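Local coordinates for protein homoserine kinase (Cytophaga hutchinsonii, PDB 4P52) that probably phosphorylates the side-chain hydroxyl of L-homoserine at the expense of ATP, giving O-phospho-L-homoserine, a precursor of threonine, at residues G76-D81 and I106-K111; V174-R177 and D183-K186. All blocks are in the same frame, centred on the assembly; numbering follows the deposited sequence.

Contact 1 (G76-D81 and I106-K111)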
ATOM      1  N   GLY A  76      30.801  26.243  -3.711  1.00 64.55           N
ATOM      2  CA  GLY A  76      31.954  25.394  -3.404  1.00 60.63           C
ATOM      3  C   GLY A  76      31.711  24.326  -2.354  1.00 58.50           C
ATOM      4  O   GLY A  76      32.661  23.841  -1.737  1.00 58.50           O
ATOM      5  N   ARG A  77      30.447  23.951  -2.153  1.00 56.45           N
ATOM      6  CA  ARG A  77      30.084  23.018  -1.087  1.00 56.74           C
ATOM      7  C   ARG A  77      30.359  21.548  -1.433  1.00 53.24           C
ATOM      8  O   ARG A  77      30.528  20.725  -0.536  1.00 50.84           O
ATOM      9  CB  ARG A  77      28.625  23.211  -0.672  1.00 60.98           C
ATOM     10  CG  ARG A  77      28.341  24.510   0.068  1.00 68.82           C
ATOM     11  CD  ARG A  77      26.870  24.614   0.440  1.00 80.10           C
ATOM     12  NE  ARG A  77      26.427  23.455   1.226  1.00 92.43           N
ATOM     13  CZ  ARG A  77      25.157  23.157   1.505  1.00 95.71           C
ATOM     14  NH1 ARG A  77      24.172  23.931   1.067  1.00 94.79           N
ATOM     15  NH2 ARG A  77      24.869  22.076   2.226  1.00 93.51           N
ATOM     16  N   LEU A  78      30.404  21.226  -2.726  1.00 51.43           N
ATOM     17  CA  LEU A  78      30.549  19.834  -3.172  1.00 48.07           C
ATOM     18  C   LEU A  78      32.002  19.409  -3.334  1.00 48.31           C
ATOM     19  O   LEU A  78      32.847  20.225  -3.747  1.00 47.14           O
ATOM     20  CB  LEU A  78      29.824  19.613  -4.496  1.00 45.46           C
ATOM     21  CG  LEU A  78      28.296  19.546  -4.482  1.00 44.60           C
ATOM     22  CD1 LEU A  78      27.793  19.538  -5.926  1.00 43.88           C
ATOM     23  CD2 LEU A  78      27.756  18.368  -3.662  1.00 40.48           C
ATOM     24  N   PRO A  79      32.289  18.120  -3.046  1.00 48.78           N
ATOM     25  CA  PRO A  79      33.653  17.549  -3.188  1.00 50.81           C
ATOM     26  C   PRO A  79      34.226  17.620  -4.620  1.00 53.31           C
ATOM     27  O   PRO A  79      33.668  17.041  -5.553  1.00 51.15           O
ATOM     28  CB  PRO A  79      33.498  16.083  -2.720  1.00 48.82           C
ATOM     29  CG  PRO A  79      32.019  15.827  -2.666  1.00 47.40           C
ATOM     30  CD  PRO A  79      31.324  17.147  -2.485  1.00 45.98           C
ATOM     31  N   LYS A  80      35.341  18.327  -4.778  1.00 58.07           N
ATOM     32  CA  LYS A  80      36.026  18.411  -6.065  1.00 61.30           C
ATOM     33  C   LYS A  80      36.832  17.125  -6.367  1.00 58.92           C
ATOM     34  O   LYS A  80      37.138  16.841  -7.520  1.00 59.92           O
ATOM     35  CB  LYS A  80      36.917  19.675  -6.123  1.00 67.30           C
ATOM     36  CG  LYS A  80      36.184  21.026  -6.214  1.00 71.75           C
ATOM     37  CD  LYS A  80      35.922  21.454  -7.670  1.00 76.58           C
ATOM     38  CE  LYS A  80      35.698  22.969  -7.852  1.00 75.13           C
ATOM     39  NZ  LYS A  80      35.501  23.433  -9.275  1.00 66.35           N
ATOM     40  N   ASP A  81      37.155  16.350  -5.335  1.00 57.28           N
ATOM     41  CA  ASP A  81      37.936  15.117  -5.476  1.00 58.96           C
ATOM     42  C   ASP A  81      37.073  13.994  -6.054  1.00 56.31           C
ATOM     43  O   ASP A  81      36.003  13.680  -5.518  1.00 53.45           O
ATOM     44  CB  ASP A  81      38.523  14.720  -4.105  1.00 66.83           C
ATOM     45  CG  ASP A  81      39.434  13.480  -4.161  1.00 75.36           C
ATOM     46  OD1 ASP A  81      38.996  12.405  -4.636  1.00 76.66           O
ATOM     47  OD2 ASP A  81      40.592  13.573  -3.690  1.00 79.53           O
ATOM     48  N   ILE A 106      34.312  15.901 -16.249  1.00 34.08           N
ATOM     49  CA  ILE A 106      32.955  16.209 -15.855  1.00 31.51           C
ATOM     50  C   ILE A 106      32.866  17.673 -15.509  1.00 32.69           C
ATOM     51  O   ILE A 106      33.669  18.162 -14.745  1.00 35.46           O
ATOM     52  CB  ILE A 106      32.561  15.395 -14.597  1.00 29.76           C
ATOM     53  CG1 ILE A 106      32.695  13.894 -14.877  1.00 29.63           C
ATOM     54  CG2 ILE A 106      31.166  15.776 -14.083  1.00 27.20           C
ATOM     55  CD1 ILE A 106      32.833  13.045 -13.641  1.00 29.29           C
ATOM     56  N   GLU A 107      31.896  18.374 -16.078  1.00 33.12           N
ATOM     57  CA  GLU A 107      31.511  19.697 -15.630  1.00 35.35           C
ATOM     58  C   GLU A 107      30.109  19.527 -15.068  1.00 36.20           C
ATOM     59  O   GLU A 107      29.218  19.042 -15.755  1.00 35.94           O
ATOM     60  CB  GLU A 107      31.509  20.695 -16.786  1.00 38.74           C
ATOM     61  CG  GLU A 107      32.891  21.009 -17.338  1.00 47.94           C
ATOM     62  CD  GLU A 107      32.890  21.556 -18.770  1.00 58.55           C
ATOM     63  OE1 GLU A 107      31.862  22.133 -19.199  1.00 63.22           O
ATOM     64  OE2 GLU A 107      33.921  21.408 -19.484  1.00 63.40           O
ATOM     65  N   LEU A 108      29.909  19.903 -13.810  1.00 37.97           N
ATOM     66  CA  LEU A 108      28.603  19.741 -13.177  1.00 37.94           C
ATOM     67  C   LEU A 108      27.952  21.080 -12.893  1.00 37.18           C
ATOM     68  O   LEU A 108      28.562  21.941 -12.287  1.00 40.02           O
ATOM     69  CB  LEU A 108      28.742  18.918 -11.894  1.00 40.17           C
ATOM     70  CG  LEU A 108      27.591  18.976 -10.874  1.00 43.93           C
ATOM     71  CD1 LEU A 108      26.243  18.489 -11.415  1.00 43.61           C
ATOM     72  CD2 LEU A 108      27.964  18.183  -9.627  1.00 47.92           C
ATOM     73  N   THR A 109      26.706  21.246 -13.316  1.00 35.41           N
ATOM     74  CA  THR A 109      25.960  22.470 -13.049  1.00 34.31           C
ATOM     75  C   THR A 109      24.741  22.191 -12.190  1.00 35.46           C
ATOM     76  O   THR A 109      23.782  21.576 -12.646  1.00 35.92           O
ATOM     77  CB  THR A 109      25.441  23.111 -14.345  1.00 35.12           C
ATOM     78  OG1 THR A 109      26.480  23.136 -15.335  1.00 39.17           O
ATOM     79  CG2 THR A 109      24.937  24.514 -14.082  1.00 33.40           C
ATOM     80  N   LYS A 110      24.772  22.660 -10.949  1.00 37.93           N
ATOM     81  CA  LYS A 110      23.594  22.644 -10.081  1.00 38.81           C
ATOM     82  C   LYS A 110      22.627  23.733 -10.502  1.00 42.03           C
ATOM     83  O   LYS A 110      22.968  24.922 -10.489  1.00 46.87           O
ATOM     84  CB  LYS A 110      23.964  22.836  -8.608  1.00 36.93           C
ATOM     85  CG  LYS A 110      24.934  21.805  -8.072  1.00 37.40           C
ATOM     86  CD  LYS A 110      24.346  20.406  -8.058  1.00 40.01           C
ATOM     87  CE  LYS A 110      23.267  20.272  -6.995  1.00 42.32           C
ATOM     88  NZ  LYS A 110      22.907  18.849  -6.736  1.00 42.15           N
ATOM     89  N   LYS A 111      21.427  23.313 -10.878  1.00 41.71           N
ATOM     90  CA  LYS A 111      20.358  24.213 -11.256  1.00 43.79           C
ATOM     91  C   LYS A 111      19.280  24.100 -10.191  1.00 43.72           C
ATOM     92  O   LYS A 111      18.119  24.432 -10.421  1.00 45.56           O
ATOM     93  CB  LYS A 111      19.807  23.852 -12.644  1.00 48.68           C
ATOM     94  CG  LYS A 111      20.812  23.992 -13.785  1.00 58.71           C
ATOM     95  CD  LYS A 111      20.620  25.272 -14.587  1.00 63.81           C
ATOM     96  CE  LYS A 111      19.479  25.130 -15.585  1.00 66.88           C
ATOM     97  NZ  LYS A 111      19.684  25.998 -16.777  1.00 69.58           N
TER
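L78 carries the whole contact between the loop 76-81 and the segment 106-111, on strand 103-110, setting its side chain against L108 and K110. The loop comes in through G76 and R77, and L78 then points its side chain at the strand, packing also on I71 and L114. CG stands beside the backbone N, and with chi2 at 171° the CD1 methyl is carried anti to CA, extended away from the loop backbone. L108 replies in kind: its CD2 is the branch anti to CA, and the two terminal methyls touch, L78 CD1 lying 3.9 Å from L108 CD2, the side chains crossing at about a right angle. The same CD1 methyl of L78 reaches K110, 4.1 Å from its CD. The lysine chain is folded at chi2 and chi3, presenting a methylene to the leucine, while NZ is a salt-bridge partner of D54 and a hydrogen-bond partner of S120, in the glycine- and serine-rich motif of GHMP kinases. Beyond L78 the loop turns to other partners: P79 O accepts a bond from N85, and D81 OD1 one from the backbone N of E83. With no hydrogen bond across it and backbones 10.2 Å apart at L78 CA and L108 CA, the contact rests on apolar contact alone. Leucine suits it by its reach, and lysine by combining a greasy stem with a charge satisfied elsewhere, probably in surroundings of lowered polarity that would strengthen its pairing with D54.

Contact 2 (V174-R177 and D183-K186)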
ATOM      1  N   VAL A 174       6.857   6.145  -9.133  1.00 23.13           N
ATOM      2  CA  VAL A 174       7.479   4.879  -8.797  1.00 25.44           C
ATOM      3  C   VAL A 174       7.144   4.392  -7.381  1.00 27.06           C
ATOM      4  O   VAL A 174       7.083   5.181  -6.416  1.00 27.23           O
ATOM      5  CB  VAL A 174       9.009   5.006  -8.993  1.00 26.86           C
ATOM      6  CG1 VAL A 174       9.775   3.983  -8.182  1.00 28.61           C
ATOM      7  CG2 VAL A 174       9.366   4.910 -10.475  1.00 25.52           C
ATOM      8  N   LEU A 175       6.917   3.081  -7.268  1.00 26.26           N
ATOM      9  CA  LEU A 175       6.854   2.405  -5.975  1.00 24.48           C
ATOM     10  C   LEU A 175       8.124   1.583  -5.806  1.00 25.30           C
ATOM     11  O   LEU A 175       8.502   0.790  -6.694  1.00 25.06           O
ATOM     12  CB  LEU A 175       5.615   1.509  -5.880  1.00 23.86           C
ATOM     13  CG  LEU A 175       5.569   0.362  -4.861  1.00 23.71           C
ATOM     14  CD1 LEU A 175       5.233   0.897  -3.490  1.00 23.22           C
ATOM     15  CD2 LEU A 175       4.498  -0.638  -5.226  1.00 24.11           C
ATOM     16  N   VAL A 176       8.809   1.800  -4.678  1.00 25.64           N
ATOM     17  CA  VAL A 176       9.974   0.990  -4.319  1.00 26.14           C
ATOM     18  C   VAL A 176       9.493  -0.043  -3.320  1.00 29.40           C
ATOM     19  O   VAL A 176       9.320   0.238  -2.105  1.00 30.81           O
ATOM     20  CB  VAL A 176      11.114   1.809  -3.711  1.00 24.52           C
ATOM     21  CG1 VAL A 176      12.307   0.904  -3.417  1.00 25.02           C
ATOM     22  CG2 VAL A 176      11.506   2.925  -4.660  1.00 22.98           C
ATOM     23  N   ARG A 177       9.257  -1.240  -3.843  1.00 29.56           N
ATOM     24  CA  ARG A 177       8.597  -2.268  -3.092  1.00 30.23           C
ATOM     25  C   ARG A 177       9.549  -2.913  -2.074  1.00 31.33           C
ATOM     26  O   ARG A 177       9.109  -3.333  -1.010  1.00 32.05           O
ATOM     27  CB  ARG A 177       8.057  -3.295  -4.076  1.00 31.63           C
ATOM     28  CG  ARG A 177       7.026  -4.243  -3.514  1.00 31.89           C
ATOM     29  CD  ARG A 177       7.557  -5.637  -3.704  1.00 33.51           C
ATOM     30  NE  ARG A 177       8.137  -6.178  -2.477  1.00 34.27           N
ATOM     31  CZ  ARG A 177       9.147  -7.047  -2.428  1.00 34.40           C
ATOM     32  NH1 ARG A 177       9.747  -7.447  -3.530  1.00 33.85           N
ATOM     33  NH2 ARG A 177       9.577  -7.502  -1.258  1.00 35.74           N
ATOM     34  N   ASP A 183      13.539  -3.665  -5.751  1.00 33.85           N
ATOM     35  CA  ASP A 183      12.327  -4.018  -6.464  1.00 32.92           C
ATOM     36  C   ASP A 183      11.506  -2.767  -6.732  1.00 31.70           C
ATOM     37  O   ASP A 183      10.871  -2.227  -5.841  1.00 33.69           O
ATOM     38  CB  ASP A 183      11.523  -5.047  -5.678  1.00 33.86           C
ATOM     39  CG  ASP A 183      10.495  -5.766  -6.535  1.00 36.38           C
ATOM     40  OD1 ASP A 183      10.402  -5.494  -7.756  1.00 38.44           O
ATOM     41  OD2 ASP A 183       9.771  -6.616  -5.995  1.00 36.34           O
ATOM     42  N   VAL A 184      11.530  -2.309  -7.973  1.00 30.76           N
ATOM     43  CA  VAL A 184      10.955  -1.021  -8.355  1.00 29.11           C
ATOM     44  C   VAL A 184       9.848  -1.206  -9.385  1.00 27.36           C
ATOM     45  O   VAL A 184       9.971  -1.995 -10.311  1.00 27.45           O
ATOM     46  CB  VAL A 184      12.051  -0.094  -8.905  1.00 29.08           C
ATOM     47  CG1 VAL A 184      11.437   1.161  -9.491  1.00 29.77           C
ATOM     48  CG2 VAL A 184      13.015   0.243  -7.789  1.00 27.84           C
ATOM     49  N   VAL A 185       8.764  -0.465  -9.208  1.00 26.26           N
ATOM     50  CA  VAL A 185       7.570  -0.645 -10.017  1.00 26.20           C
ATOM     51  C   VAL A 185       7.121   0.712 -10.487  1.00 25.76           C
ATOM     52  O   VAL A 185       6.903   1.584  -9.668  1.00 26.28           O
ATOM     53  CB  VAL A 185       6.449  -1.327  -9.182  1.00 26.58           C
ATOM     54  CG1 VAL A 185       5.151  -1.433  -9.969  1.00 26.97           C
ATOM     55  CG2 VAL A 185       6.899  -2.708  -8.741  1.00 26.99           C
ATOM     56  N   LYS A 186       7.012   0.926 -11.795  1.00 27.15           N
ATOM     57  CA  LYS A 186       6.494   2.201 -12.280  1.00 27.96           C
ATOM     58  C   LYS A 186       4.967   2.164 -12.348  1.00 29.47           C
ATOM     59  O   LYS A 186       4.392   1.229 -12.880  1.00 30.07           O
ATOM     60  CB  LYS A 186       7.062   2.565 -13.646  1.00 29.61           C
ATOM     61  CG  LYS A 186       6.563   3.954 -14.091  1.00 31.17           C
ATOM     62  CD  LYS A 186       7.021   4.414 -15.464  1.00 31.20           C
ATOM     63  CE  LYS A 186       8.536   4.563 -15.501  1.00 31.55           C
ATOM     64  NZ  LYS A 186       8.897   5.511 -16.577  1.00 31.95           N
TER
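L175 and V185 form the hydrogen-bonded pair at the middle of two antiparallel strands, 174-177 and 183-186. L175 N gives to V185 O (2.8 Å, nearly straight at 169°), and V185 N returns a bond to L175 O; R177 N adds a third, to D183 O. Weaker CA-H...O contacts fill in between, from V174 CA to V185 O and from V184 CA to L175 O. Among the apolar groups, V174, V176 and V184 share one face, where V174 CG1 meets V184 CG1 at 3.5 Å, and A166 of helix 162-170 packs on both of these valines. L175 and V185 occupy the other face, their CB atoms 4.4 Å apart, and meet G230 and L243 of the second subunit. Beta-branched valine suits such extended backbone. The ionic interaction joins R177 NH1 to D183 OD2 (2.6 Å). The oxygen lies in the guanidinium plane and offers its anti lone pair, with the two flat groups 83° apart. Bends at chi2 and chi3 turn the arginine so that the NH1 edge of its guanidinium meets OD2. D183 OD2 also pairs with R246 of the second subunit, and R177 NE bonds to N228 there, so charges that pair within the strands also bridge the subunits. Here is a classic beta hairpin, one face against a helix of its own chain and the other at the dimer interface.

Overall arrangement
Contact 1 comes first in the sequence, and contact 2 follows after helices 120-135, 146-157 and 162-170. They flank the middle of the chain, each involving a strand of one mixed sheet; their centres are 29 Å apart and their nearest atoms about 20 Å. The first lies where strands 103-110 and 66-72 run parallel, and no other chain touches it. The second joins the sheet through strand 173-178, which pairs with 45-49, and belongs to the dimer interface. Without touching, the two contacts thus serve different ends of one sheet: one sets a loop leucine against it, the other joins it to the partner subunit.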